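Side-chain contacts in alanine dehydrogenase (PDB 1OMO), which catalyses the NAD+-dependent oxidative deamination of L-alanine to pyruvate and the reverse reductive amination, working as a homodimer: residues A[28-33]-A[57-62]; A[143-148]-A[173-178]; A[12-17]-A[309-314]. All coordinates share one frame; numbering follows the deposited sequence.

Interaction 1 (A[28-33]-A[57-62]); sequences FRLYAL and HLMGYA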
ATOM      1  N   PHE A  28     -15.334   9.348 -10.002  1.00 18.16           N
ATOM      2  CA  PHE A  28     -16.220   9.757  -8.911  1.00 20.02           C
ATOM      3  C   PHE A  28     -17.593   9.108  -9.076  1.00 20.32           C
ATOM      4  O   PHE A  28     -18.173   8.610  -8.117  1.00 21.07           O
ATOM      5  CB  PHE A  28     -16.428  11.271  -8.870  1.00 22.85           C
ATOM      6  CG  PHE A  28     -15.297  12.027  -8.270  1.00 25.18           C
ATOM      7  CD1 PHE A  28     -14.693  11.583  -7.093  1.00 27.67           C
ATOM      8  CD2 PHE A  28     -14.816  13.167  -8.883  1.00 26.30           C
ATOM      9  CE1 PHE A  28     -13.615  12.268  -6.549  1.00 26.99           C
ATOM     10  CE2 PHE A  28     -13.740  13.856  -8.345  1.00 27.82           C
ATOM     11  CZ  PHE A  28     -13.139  13.400  -7.176  1.00 27.65           C
ATOM     12  N   ARG A  29     -18.118   9.150 -10.294  1.00 20.22           N
ATOM     13  CA  ARG A  29     -19.423   8.566 -10.580  1.00 21.07           C
ATOM     14  C   ARG A  29     -19.423   7.077 -10.164  1.00 21.47           C
ATOM     15  O   ARG A  29     -20.258   6.652  -9.346  1.00 18.83           O
ATOM     16  CB  ARG A  29     -19.725   8.743 -12.071  1.00 23.96           C
ATOM     17  CG  ARG A  29     -21.101   8.290 -12.487  1.00 28.69           C
ATOM     18  CD  ARG A  29     -21.250   8.288 -14.016  1.00 29.56           C
ATOM     19  NE  ARG A  29     -22.211   7.254 -14.386  1.00 33.90           N
ATOM     20  CZ  ARG A  29     -21.902   5.995 -14.699  1.00 35.14           C
ATOM     21  NH1 ARG A  29     -20.634   5.590 -14.715  1.00 35.22           N
ATOM     22  NH2 ARG A  29     -22.878   5.119 -14.947  1.00 37.13           N
ATOM     23  N   LEU A  30     -18.468   6.295 -10.679  1.00 21.24           N
ATOM     24  CA  LEU A  30     -18.390   4.867 -10.322  1.00 23.07           C
ATOM     25  C   LEU A  30     -18.268   4.594  -8.812  1.00 23.18           C
ATOM     26  O   LEU A  30     -18.969   3.740  -8.282  1.00 25.38           O
ATOM     27  CB  LEU A  30     -17.231   4.183 -11.053  1.00 21.43           C
ATOM     28  CG  LEU A  30     -17.365   4.123 -12.572  1.00 23.74           C
ATOM     29  CD1 LEU A  30     -16.066   3.694 -13.193  1.00 21.97           C
ATOM     30  CD2 LEU A  30     -18.495   3.158 -12.946  1.00 21.61           C
ATOM     31  N   TYR A  31     -17.414   5.324  -8.105  1.00 22.86           N
ATOM     32  CA  TYR A  31     -17.266   5.054  -6.681  1.00 22.50           C
ATOM     33  C   TYR A  31     -18.556   5.329  -5.933  1.00 21.82           C
ATOM     34  O   TYR A  31     -18.916   4.602  -5.026  1.00 20.17           O
ATOM     35  CB  TYR A  31     -16.119   5.865  -6.057  1.00 24.70           C
ATOM     36  CG  TYR A  31     -15.792   5.417  -4.641  1.00 26.86           C
ATOM     37  CD1 TYR A  31     -15.827   4.067  -4.306  1.00 29.92           C
ATOM     38  CD2 TYR A  31     -15.405   6.317  -3.661  1.00 28.56           C
ATOM     39  CE1 TYR A  31     -15.483   3.616  -3.037  1.00 29.97           C
ATOM     40  CE2 TYR A  31     -15.044   5.874  -2.357  1.00 28.94           C
ATOM     41  CZ  TYR A  31     -15.085   4.518  -2.062  1.00 30.33           C
ATOM     42  OH  TYR A  31     -14.692   4.020  -0.827  1.00 30.03           O
ATOM     43  N   ALA A  32     -19.266   6.375  -6.311  1.00 21.33           N
ATOM     44  CA  ALA A  32     -20.508   6.668  -5.617  1.00 23.05           C
ATOM     45  C   ALA A  32     -21.563   5.580  -5.924  1.00 23.80           C
ATOM     46  O   ALA A  32     -22.468   5.381  -5.127  1.00 22.56           O
ATOM     47  CB  ALA A  32     -21.024   8.045  -6.015  1.00 22.07           C
ATOM     48  N   LEU A  33     -21.436   4.887  -7.065  1.00 22.97           N
ATOM     49  CA  LEU A  33     -22.373   3.818  -7.411  1.00 24.86           C
ATOM     50  C   LEU A  33     -21.853   2.435  -6.961  1.00 26.16           C
ATOM     51  O   LEU A  33     -22.363   1.402  -7.375  1.00 25.95           O
ATOM     52  CB  LEU A  33     -22.626   3.794  -8.913  1.00 22.92           C
ATOM     53  CG  LEU A  33     -23.368   5.013  -9.449  1.00 25.05           C
ATOM     54  CD1 LEU A  33     -23.482   4.941 -10.964  1.00 22.18           C
ATOM     55  CD2 LEU A  33     -24.745   5.097  -8.793  1.00 22.21           C
ATOM     56  N   HIS A  57      -9.375   0.014  -7.210  1.00 21.16           N
ATOM     57  CA  HIS A  57      -9.803  -0.836  -8.295  1.00 21.91           C
ATOM     58  C   HIS A  57     -11.064  -0.253  -8.949  1.00 23.33           C
ATOM     59  O   HIS A  57     -12.066   0.027  -8.243  1.00 22.01           O
ATOM     60  CB  HIS A  57     -10.120  -2.222  -7.736  1.00 22.42           C
ATOM     61  CG  HIS A  57     -10.735  -3.160  -8.727  1.00 22.58           C
ATOM     62  ND1 HIS A  57     -11.578  -4.183  -8.352  1.00 24.23           N
ATOM     63  CD2 HIS A  57     -10.622  -3.245 -10.073  1.00 23.68           C
ATOM     64  CE1 HIS A  57     -11.962  -4.853  -9.423  1.00 23.03           C
ATOM     65  NE2 HIS A  57     -11.398  -4.302 -10.482  1.00 23.82           N
ATOM     66  N   LEU A  58     -11.003  -0.056 -10.274  1.00 22.30           N
ATOM     67  CA  LEU A  58     -12.154   0.425 -11.066  1.00 22.51           C
ATOM     68  C   LEU A  58     -11.776   0.519 -12.540  1.00 21.85           C
ATOM     69  O   LEU A  58     -10.596   0.409 -12.905  1.00 21.59           O
ATOM     70  CB  LEU A  58     -12.647   1.799 -10.605  1.00 20.35           C
ATOM     71  CG  LEU A  58     -11.830   2.967 -11.165  1.00 21.46           C
ATOM     72  CD1 LEU A  58     -12.538   4.323 -10.902  1.00 19.39           C
ATOM     73  CD2 LEU A  58     -10.453   2.926 -10.517  1.00 21.34           C
ATOM     74  N   MET A  59     -12.780   0.723 -13.385  1.00 21.11           N
ATOM     75  CA  MET A  59     -12.551   0.857 -14.810  1.00 21.79           C
ATOM     76  C   MET A  59     -11.737  -0.284 -15.385  1.00 21.34           C
ATOM     77  O   MET A  59     -11.090  -0.125 -16.408  1.00 22.47           O
ATOM     78  CB  MET A  59     -11.840   2.181 -15.101  1.00 21.72           C
ATOM     79  CG  MET A  59     -12.528   3.368 -14.471  1.00 22.96           C
ATOM     80  SD  MET A  59     -11.605   4.854 -14.734  1.00 23.89           S
ATOM     81  CE  MET A  59     -12.907   6.054 -14.771  1.00 24.01           C
ATOM     82  N   GLY A  60     -11.751  -1.422 -14.714  1.00 22.10           N
ATOM     83  CA  GLY A  60     -11.039  -2.566 -15.222  1.00 23.74           C
ATOM     84  C   GLY A  60      -9.595  -2.742 -14.821  1.00 25.61           C
ATOM     85  O   GLY A  60      -8.939  -3.681 -15.284  1.00 27.58           O
ATOM     86  N   TYR A  61      -9.080  -1.849 -13.986  1.00 24.93           N
ATOM     87  CA  TYR A  61      -7.702  -1.967 -13.526  1.00 23.26           C
ATOM     88  C   TYR A  61      -7.590  -1.907 -12.025  1.00 21.14           C
ATOM     89  O   TYR A  61      -8.535  -1.561 -11.318  1.00 22.90           O
ATOM     90  CB  TYR A  61      -6.823  -0.859 -14.083  1.00 23.76           C
ATOM     91  CG  TYR A  61      -6.580  -0.953 -15.550  1.00 25.00           C
ATOM     92  CD1 TYR A  61      -7.576  -0.620 -16.454  1.00 25.58           C
ATOM     93  CD2 TYR A  61      -5.339  -1.348 -16.037  1.00 26.40           C
ATOM     94  CE1 TYR A  61      -7.338  -0.669 -17.821  1.00 27.83           C
ATOM     95  CE2 TYR A  61      -5.083  -1.399 -17.408  1.00 26.97           C
ATOM     96  CZ  TYR A  61      -6.088  -1.049 -18.295  1.00 26.57           C
ATOM     97  OH  TYR A  61      -5.828  -1.007 -19.643  1.00 26.91           O
ATOM     98  N   ALA A  62      -6.423  -2.267 -11.535  1.00 17.96           N
ATOM     99  CA  ALA A  62      -6.176  -2.185 -10.113  1.00 17.79           C
ATOM    100  C   ALA A  62      -4.790  -1.590 -10.059  1.00 15.52           C
ATOM    101  O   ALA A  62      -4.037  -1.698 -11.025  1.00 14.69           O
ATOM    102  CB  ALA A  62      -6.211  -3.563  -9.469  1.00 17.03           C
TER
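Leu58, which meets Leu30 through its side chain, uses its carbonyl O to accept the shortest polar bond here, from Tyr61 N at 2.9 Å. The return bond, Leu58 N to Tyr61 O at 3.1 Å, completes the pair that closes a two-residue hairpin between strands 50-58 and 61-69. Met59 and Gly60 form its corners, both with positive phi (52° and 89°), as a type I' turn requires. The turn puts Leu58 and Met59, consecutive residues, side by side at the helix. Against it lies the last part of helix 17-32, with Leu30 CA and Leu58 CA 7.7 Å apart. One methyl does the touching on the helix side: Leu30 CD1 comes to 3.8 Å from Met59 CG, the leucine side chain passing the methionine at a slant, and to 4.3 Å from Leu58 CD1. In Met59 the CG stands beside the backbone N (chi1 -51°), which brings the base of the side chain to the helix, and the chain beyond it runs extended, with contacts to Glu26 and to Ala299 of helix 294-311. Lys302 of that helix donates to Met59 O, and His57 packs edge-to-face on Phe46 of the second subunit, which places the hairpin close to the dimer interface. Since carbon meets carbon throughout and only about 111 Å² is buried, the attraction between helix and turn is dispersive and hydrophobic; the turn's own bonds set the shape of the hairpin, while the Lys302 bond is likely to be among the polar ties that hold it in place.

Interaction 2 (A[143-148]-A[173-178]); sequences ALRRVF and RGISAS
The closing turn of helix 135-147 faces the chain that leaves helix 160-172, Arg145 CA and Ile175 CA lying 9.7 Å apart. Leu144 O takes two backbone donors, Val147 N at 2.9 Å and Phe148 N at 2.8 Å. Opposite, Gly174, with phi 69°, is the C-prime residue of a Schellman motif and turns the chain toward strand 177-179, an outermost strand of the parallel sheet in the Rossmann-fold NAD domain, away from the catalytic and NAD sites. Arg145 runs extended from CG to NE, its CG held between the backbone N and carbonyl carbon (chi1 62°), and on the way its CD meets Ile175 CD1 at 3.9 Å. Arg173 bends and crosses it at about a right angle, laying its CD over one face of the Arg145 guanidinium, 3.6 Å from Arg145 NH2. The two guanidinium planes are 51° apart. Glu142 accepts salt bridges from Arg145 NE and Arg146 NH2 and forms a long, weak ion pair with Arg173 NH2. A leucine at Arg145 would probably cost Glu142 one of its salt bridges and strip the cover from the methylenes of Arg173. With Arg145 NH2 and Arg173 NH2 4.4 Å apart, the shared carboxylate is likely to offset the positive charge, while the contact itself is guanidinium against arginine methylenes and carbon on carbon at Ile175.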
ATOM      1  N   ALA A 143      -7.640  23.300 -15.567  1.00 19.18           N
ATOM      2  CA  ALA A 143      -8.841  22.490 -15.569  1.00 18.38           C
ATOM      3  C   ALA A 143     -10.073  23.404 -15.678  1.00 20.65           C
ATOM      4  O   ALA A 143     -11.005  23.131 -16.463  1.00 21.10           O
ATOM      5  CB  ALA A 143      -8.921  21.680 -14.315  1.00 16.57           C
ATOM      6  N   LEU A 144     -10.073  24.475 -14.885  1.00 17.88           N
ATOM      7  CA  LEU A 144     -11.180  25.411 -14.857  1.00 19.14           C
ATOM      8  C   LEU A 144     -11.451  26.096 -16.196  1.00 20.12           C
ATOM      9  O   LEU A 144     -12.618  26.357 -16.549  1.00 20.29           O
ATOM     10  CB  LEU A 144     -10.954  26.472 -13.758  1.00 16.12           C
ATOM     11  CG  LEU A 144     -11.042  26.024 -12.288  1.00 15.58           C
ATOM     12  CD1 LEU A 144     -10.491  27.110 -11.368  1.00 15.20           C
ATOM     13  CD2 LEU A 144     -12.514  25.730 -11.933  1.00 12.74           C
ATOM     14  N   ARG A 145     -10.413  26.404 -16.958  1.00 20.56           N
ATOM     15  CA  ARG A 145     -10.726  27.032 -18.205  1.00 24.60           C
ATOM     16  C   ARG A 145     -11.271  26.028 -19.206  1.00 24.85           C
ATOM     17  O   ARG A 145     -11.679  26.394 -20.286  1.00 25.03           O
ATOM     18  CB  ARG A 145      -9.550  27.835 -18.760  1.00 26.61           C
ATOM     19  CG  ARG A 145      -8.323  27.097 -19.081  1.00 30.00           C
ATOM     20  CD  ARG A 145      -7.343  28.105 -19.624  1.00 30.78           C
ATOM     21  NE  ARG A 145      -6.176  27.452 -20.178  1.00 33.97           N
ATOM     22  CZ  ARG A 145      -5.482  27.935 -21.201  1.00 33.92           C
ATOM     23  NH1 ARG A 145      -5.852  29.066 -21.776  1.00 32.50           N
ATOM     24  NH2 ARG A 145      -4.392  27.302 -21.617  1.00 34.58           N
ATOM     25  N   ARG A 146     -11.310  24.754 -18.854  1.00 25.39           N
ATOM     26  CA  ARG A 146     -11.908  23.795 -19.777  1.00 25.99           C
ATOM     27  C   ARG A 146     -13.404  23.910 -19.532  1.00 25.19           C
ATOM     28  O   ARG A 146     -14.199  23.518 -20.349  1.00 25.51           O
ATOM     29  CB  ARG A 146     -11.467  22.357 -19.474  1.00 26.24           C
ATOM     30  CG  ARG A 146     -10.392  21.814 -20.396  1.00 28.47           C
ATOM     31  CD  ARG A 146      -9.138  22.635 -20.325  1.00 29.42           C
ATOM     32  NE  ARG A 146      -8.043  21.998 -21.038  1.00 31.26           N
ATOM     33  CZ  ARG A 146      -6.774  22.393 -20.964  1.00 30.84           C
ATOM     34  NH1 ARG A 146      -5.835  21.749 -21.661  1.00 29.65           N
ATOM     35  NH2 ARG A 146      -6.448  23.429 -20.191  1.00 28.85           N
ATOM     36  N   VAL A 147     -13.792  24.457 -18.392  1.00 24.51           N
ATOM     37  CA  VAL A 147     -15.215  24.526 -18.108  1.00 26.69           C
ATOM     38  C   VAL A 147     -15.824  25.917 -18.008  1.00 26.11           C
ATOM     39  O   VAL A 147     -17.052  26.060 -17.991  1.00 26.93           O
ATOM     40  CB  VAL A 147     -15.567  23.700 -16.814  1.00 27.75           C
ATOM     41  CG1 VAL A 147     -15.415  22.186 -17.104  1.00 28.59           C
ATOM     42  CG2 VAL A 147     -14.645  24.071 -15.666  1.00 29.01           C
ATOM     43  N   PHE A 148     -14.980  26.938 -17.949  1.00 25.89           N
ATOM     44  CA  PHE A 148     -15.476  28.311 -17.861  1.00 26.04           C
ATOM     45  C   PHE A 148     -14.614  29.251 -18.671  1.00 27.68           C
ATOM     46  O   PHE A 148     -13.405  29.066 -18.807  1.00 28.28           O
ATOM     47  CB  PHE A 148     -15.451  28.860 -16.429  1.00 25.37           C
ATOM     48  CG  PHE A 148     -16.403  28.199 -15.474  1.00 24.00           C
ATOM     49  CD1 PHE A 148     -15.927  27.289 -14.535  1.00 22.96           C
ATOM     50  CD2 PHE A 148     -17.755  28.548 -15.449  1.00 23.30           C
ATOM     51  CE1 PHE A 148     -16.764  26.740 -13.581  1.00 23.36           C
ATOM     52  CE2 PHE A 148     -18.606  28.008 -14.500  1.00 22.05           C
ATOM     53  CZ  PHE A 148     -18.103  27.092 -13.551  1.00 21.81           C
ATOM     54  N   ARG A 173      -1.748  33.512 -22.125  1.00 40.72           N
ATOM     55  CA  ARG A 173      -2.807  32.839 -22.860  1.00 39.84           C
ATOM     56  C   ARG A 173      -4.083  33.663 -22.914  1.00 38.47           C
ATOM     57  O   ARG A 173      -5.187  33.127 -22.921  1.00 39.81           O
ATOM     58  CB  ARG A 173      -3.077  31.422 -22.313  1.00 39.87           C
ATOM     59  CG  ARG A 173      -2.797  31.164 -20.857  1.00 41.47           C
ATOM     60  CD  ARG A 173      -2.040  29.841 -20.677  1.00 40.14           C
ATOM     61  NE  ARG A 173      -0.599  30.060 -20.660  1.00 40.06           N
ATOM     62  CZ  ARG A 173       0.297  29.091 -20.671  1.00 38.63           C
ATOM     63  NH1 ARG A 173       1.582  29.377 -20.653  1.00 39.05           N
ATOM     64  NH2 ARG A 173      -0.098  27.841 -20.707  1.00 39.90           N
ATOM     65  N   GLY A 174      -3.907  34.980 -22.941  1.00 37.56           N
ATOM     66  CA  GLY A 174      -5.021  35.905 -23.042  1.00 34.71           C
ATOM     67  C   GLY A 174      -5.987  36.058 -21.887  1.00 33.71           C
ATOM     68  O   GLY A 174      -7.034  36.678 -22.034  1.00 33.83           O
ATOM     69  N   ILE A 175      -5.679  35.505 -20.729  1.00 31.69           N
ATOM     70  CA  ILE A 175      -6.606  35.680 -19.636  1.00 29.52           C
ATOM     71  C   ILE A 175      -6.239  36.920 -18.822  1.00 28.50           C
ATOM     72  O   ILE A 175      -5.121  37.035 -18.298  1.00 26.76           O
ATOM     73  CB  ILE A 175      -6.621  34.463 -18.724  1.00 30.31           C
ATOM     74  CG1 ILE A 175      -7.219  33.260 -19.457  1.00 30.56           C
ATOM     75  CG2 ILE A 175      -7.433  34.778 -17.481  1.00 31.73           C
ATOM     76  CD1 ILE A 175      -6.853  31.910 -18.836  1.00 28.37           C
ATOM     77  N   SER A 176      -7.172  37.862 -18.735  1.00 25.84           N
ATOM     78  CA  SER A 176      -6.933  39.072 -17.954  1.00 27.15           C
ATOM     79  C   SER A 176      -6.624  38.674 -16.496  1.00 26.31           C
ATOM     80  O   SER A 176      -7.354  37.892 -15.885  1.00 25.40           O
ATOM     81  CB  SER A 176      -8.167  39.972 -18.011  1.00 27.83           C
ATOM     82  OG  SER A 176      -8.494  40.467 -16.718  1.00 32.22           O
ATOM     83  N   ALA A 177      -5.547  39.214 -15.936  1.00 25.11           N
ATOM     84  CA  ALA A 177      -5.171  38.846 -14.574  1.00 25.47           C
ATOM     85  C   ALA A 177      -4.281  39.869 -13.848  1.00 24.87           C
ATOM     86  O   ALA A 177      -3.570  40.632 -14.478  1.00 22.69           O
ATOM     87  CB  ALA A 177      -4.482  37.458 -14.595  1.00 21.00           C
ATOM     88  N   SER A 178      -4.323  39.866 -12.517  1.00 23.17           N
ATOM     89  CA  SER A 178      -3.505  40.805 -11.764  1.00 23.72           C
ATOM     90  C   SER A 178      -3.149  40.255 -10.400  1.00 22.29           C
ATOM     91  O   SER A 178      -3.860  39.417  -9.861  1.00 22.31           O
ATOM     92  CB  SER A 178      -4.243  42.139 -11.579  1.00 22.25           C
ATOM     93  OG  SER A 178      -5.155  42.096 -10.475  1.00 21.67           O
TER

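Interaction 3 (A[12-17]-A[309-314]); sequences ESLISM and LSKNVG
Val313 places CG1 anti to the backbone N (chi1 -177°) and CG2 beside it, an orientation that presents one methyl to each branch of Leu14. Leu14 answers with torsions well away from the staggered values, chi1 -96° and chi2 23°, which carry its two methyls to the valine although its CB does not head there. The side chains meet tip to tip in two pairs: Leu14 CD1 lies 4.1 Å from Val313 CG2, and Leu14 CD2 lies 4.2 Å from Val313 CG1. Both methyls of each residue take part in a small apolar contact, and the buried leucine also rests on Ala308 of helix 294-311. Lys311 adds a polar element on the solvent side. Its side chain, extended beyond CG, passes Leu14 CD1 at 4.5 Å from Lys311 CD and brings Lys311 NZ to 3.9 Å from Ser13 O. One water spans that gap, donating to Ser13 O and accepting from Lys311 NZ; both bonds are weak at 3.3 Å, so they indicate a loose, solvent-side link. The Ser13 hydroxyl is bonded to Glu10 O, within its own turn, and Asn307 ND2 donates to Leu14 O, a firmer polar tie to helix 294-311 than the water provides. Ser16 then takes the N-cap position of helix 17-32, where Glu19 OE1 accepts from its N, one half of what a capping box would contain. At the other side Asn312, with positive phi, ends helix 294-311 in a Schellman motif, a common C-terminal capping motif of helices, after which Val313 leads the chain into strand 315-317. The contact thus pairs a helix-to-helix connection with a Schellman-capped helix end, close to where the chain returns to the mixed sheet that also contains the N-terminal strand 3-6.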
ATOM      1  N   GLU A  12       3.983  12.571 -18.985  1.00 23.88           N
ATOM      2  CA  GLU A  12       3.533  13.925 -19.320  1.00 26.75           C
ATOM      3  C   GLU A  12       3.015  14.038 -20.738  1.00 28.05           C
ATOM      4  O   GLU A  12       2.124  14.836 -21.017  1.00 27.68           O
ATOM      5  CB  GLU A  12       4.659  14.958 -19.103  1.00 26.85           C
ATOM      6  CG  GLU A  12       4.975  15.157 -17.610  1.00 29.01           C
ATOM      7  CD  GLU A  12       5.900  16.322 -17.312  1.00 28.96           C
ATOM      8  OE1 GLU A  12       6.192  17.117 -18.227  1.00 28.93           O
ATOM      9  OE2 GLU A  12       6.312  16.444 -16.139  1.00 28.10           O
ATOM     10  N   SER A  13       3.549  13.217 -21.628  1.00 28.14           N
ATOM     11  CA  SER A  13       3.113  13.258 -23.007  1.00 29.84           C
ATOM     12  C   SER A  13       2.035  12.211 -23.291  1.00 30.78           C
ATOM     13  O   SER A  13       1.698  11.976 -24.460  1.00 32.30           O
ATOM     14  CB  SER A  13       4.299  12.994 -23.943  1.00 29.50           C
ATOM     15  OG  SER A  13       4.662  11.606 -23.970  1.00 27.83           O
ATOM     16  N   LEU A  14       1.488  11.593 -22.248  1.00 29.69           N
ATOM     17  CA  LEU A  14       0.498  10.530 -22.439  1.00 29.43           C
ATOM     18  C   LEU A  14      -0.931  10.781 -21.973  1.00 30.12           C
ATOM     19  O   LEU A  14      -1.774   9.896 -22.102  1.00 30.13           O
ATOM     20  CB  LEU A  14       1.016   9.230 -21.796  1.00 29.87           C
ATOM     21  CG  LEU A  14       1.736   8.170 -22.650  1.00 30.57           C
ATOM     22  CD1 LEU A  14       2.315   8.803 -23.870  1.00 30.68           C
ATOM     23  CD2 LEU A  14       2.810   7.453 -21.830  1.00 31.28           C
ATOM     24  N   ILE A  15      -1.201  11.958 -21.413  1.00 29.61           N
ATOM     25  CA  ILE A  15      -2.554  12.307 -20.976  1.00 30.11           C
ATOM     26  C   ILE A  15      -2.782  13.771 -21.200  1.00 28.72           C
ATOM     27  O   ILE A  15      -1.889  14.594 -21.054  1.00 28.79           O
ATOM     28  CB  ILE A  15      -2.874  12.147 -19.449  1.00 30.91           C
ATOM     29  CG1 ILE A  15      -2.944  10.707 -18.990  1.00 32.89           C
ATOM     30  CG2 ILE A  15      -4.318  12.599 -19.204  1.00 31.49           C
ATOM     31  CD1 ILE A  15      -3.967  10.567 -17.813  1.00 32.34           C
ATOM     32  N   SER A  16      -4.031  14.061 -21.486  1.00 27.85           N
ATOM     33  CA  SER A  16      -4.539  15.397 -21.737  1.00 28.09           C
ATOM     34  C   SER A  16      -5.274  15.841 -20.472  1.00 25.01           C
ATOM     35  O   SER A  16      -5.782  15.000 -19.746  1.00 24.90           O
ATOM     36  CB  SER A  16      -5.553  15.312 -22.883  1.00 27.03           C
ATOM     37  OG  SER A  16      -5.911  16.598 -23.283  1.00 33.54           O
ATOM     38  N   MET A  17      -5.368  17.143 -20.223  1.00 23.94           N
ATOM     39  CA  MET A  17      -6.096  17.602 -19.053  1.00 23.83           C
ATOM     40  C   MET A  17      -7.535  17.178 -19.280  1.00 24.48           C
ATOM     41  O   MET A  17      -8.233  16.820 -18.346  1.00 24.33           O
ATOM     42  CB  MET A  17      -6.028  19.123 -18.907  1.00 23.50           C
ATOM     43  CG  MET A  17      -7.041  19.695 -17.864  1.00 20.70           C
ATOM     44  SD  MET A  17      -6.860  18.971 -16.232  1.00 21.89           S
ATOM     45  CE  MET A  17      -5.551  19.930 -15.468  1.00 21.83           C
ATOM     46  N   LEU A 309       0.671   2.119 -24.792  1.00 31.34           N
ATOM     47  CA  LEU A 309       0.734   1.000 -25.723  1.00 32.65           C
ATOM     48  C   LEU A 309       0.595   1.571 -27.142  1.00 34.85           C
ATOM     49  O   LEU A 309       1.399   1.263 -28.036  1.00 35.42           O
ATOM     50  CB  LEU A 309      -0.389   0.028 -25.468  1.00 29.59           C
ATOM     51  CG  LEU A 309      -0.359  -0.493 -24.040  1.00 32.43           C
ATOM     52  CD1 LEU A 309      -1.523  -1.438 -23.850  1.00 30.18           C
ATOM     53  CD2 LEU A 309       0.950  -1.212 -23.747  1.00 33.33           C
ATOM     54  N   SER A 310      -0.412   2.423 -27.330  1.00 34.66           N
ATOM     55  CA  SER A 310      -0.686   3.043 -28.631  1.00 35.64           C
ATOM     56  C   SER A 310       0.465   3.745 -29.294  1.00 36.15           C
ATOM     57  O   SER A 310       0.623   3.630 -30.500  1.00 37.96           O
ATOM     58  CB  SER A 310      -1.821   4.054 -28.527  1.00 34.63           C
ATOM     59  OG  SER A 310      -3.023   3.361 -28.303  1.00 38.12           O
ATOM     60  N   LYS A 311       1.270   4.475 -28.533  1.00 35.66           N
ATOM     61  CA  LYS A 311       2.371   5.205 -29.136  1.00 36.72           C
ATOM     62  C   LYS A 311       3.726   4.543 -28.983  1.00 37.20           C
ATOM     63  O   LYS A 311       4.760   5.155 -29.274  1.00 36.93           O
ATOM     64  CB  LYS A 311       2.424   6.617 -28.573  1.00 36.91           C
ATOM     65  CG  LYS A 311       1.163   7.411 -28.801  1.00 38.34           C
ATOM     66  CD  LYS A 311       1.345   8.815 -28.242  1.00 39.78           C
ATOM     67  CE  LYS A 311       0.218   9.725 -28.675  1.00 40.98           C
ATOM     68  NZ  LYS A 311       0.366  11.057 -28.037  1.00 44.85           N
ATOM     69  N   ASN A 312       3.723   3.291 -28.540  1.00 36.53           N
ATOM     70  CA  ASN A 312       4.967   2.544 -28.354  1.00 38.20           C
ATOM     71  C   ASN A 312       5.904   3.319 -27.423  1.00 38.20           C
ATOM     72  O   ASN A 312       7.120   3.370 -27.647  1.00 39.47           O
ATOM     73  CB  ASN A 312       5.675   2.317 -29.696  1.00 39.04           C
ATOM     74  CG  ASN A 312       6.725   1.217 -29.618  1.00 41.74           C
ATOM     75  OD1 ASN A 312       7.712   1.235 -30.349  1.00 44.03           O
ATOM     76  ND2 ASN A 312       6.507   0.243 -28.731  1.00 43.02           N
ATOM     77  N   VAL A 313       5.338   3.941 -26.394  1.00 36.39           N
ATOM     78  CA  VAL A 313       6.143   4.699 -25.452  1.00 34.75           C
ATOM     79  C   VAL A 313       6.482   3.844 -24.227  1.00 33.48           C
ATOM     80  O   VAL A 313       5.655   3.027 -23.765  1.00 31.92           O
ATOM     81  CB  VAL A 313       5.388   5.959 -24.988  1.00 35.82           C
ATOM     82  CG1 VAL A 313       6.281   6.796 -24.058  1.00 36.97           C
ATOM     83  CG2 VAL A 313       4.950   6.778 -26.203  1.00 36.52           C
ATOM     84  N   GLY A 314       7.691   4.031 -23.705  1.00 31.98           N
ATOM     85  CA  GLY A 314       8.112   3.296 -22.527  1.00 32.46           C
ATOM     86  C   GLY A 314       9.300   2.396 -22.769  1.00 34.11           C
ATOM     87  O   GLY A 314       9.967   2.512 -23.791  1.00 37.45           O
TER
HETATM   88  O   HOH W   1       3.531  10.929 -27.036  1.00 44.60           O

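Overall arrangement
From the N terminus, residues 12-17 open the widest loop, closed only at 309-314 by interaction 3, near the chain's end. Both others nest inside it: interaction 1 joins 28-33 to 57-62, then, in series with it, interaction 2 joins 143-148 to 173-178; none cross. Interaction 1 sets helix 17-32 against the mixed sheet that approaches the second subunit. Interaction 2 lies at the rim of the Rossmann domain, its centre about 30 Å from that of interaction 1. Interactions 2 and 3 touch: Met17 packs on Ala143 and Arg146, linking the loop before helix 17-32 to nucleotide-domain helix 135-147.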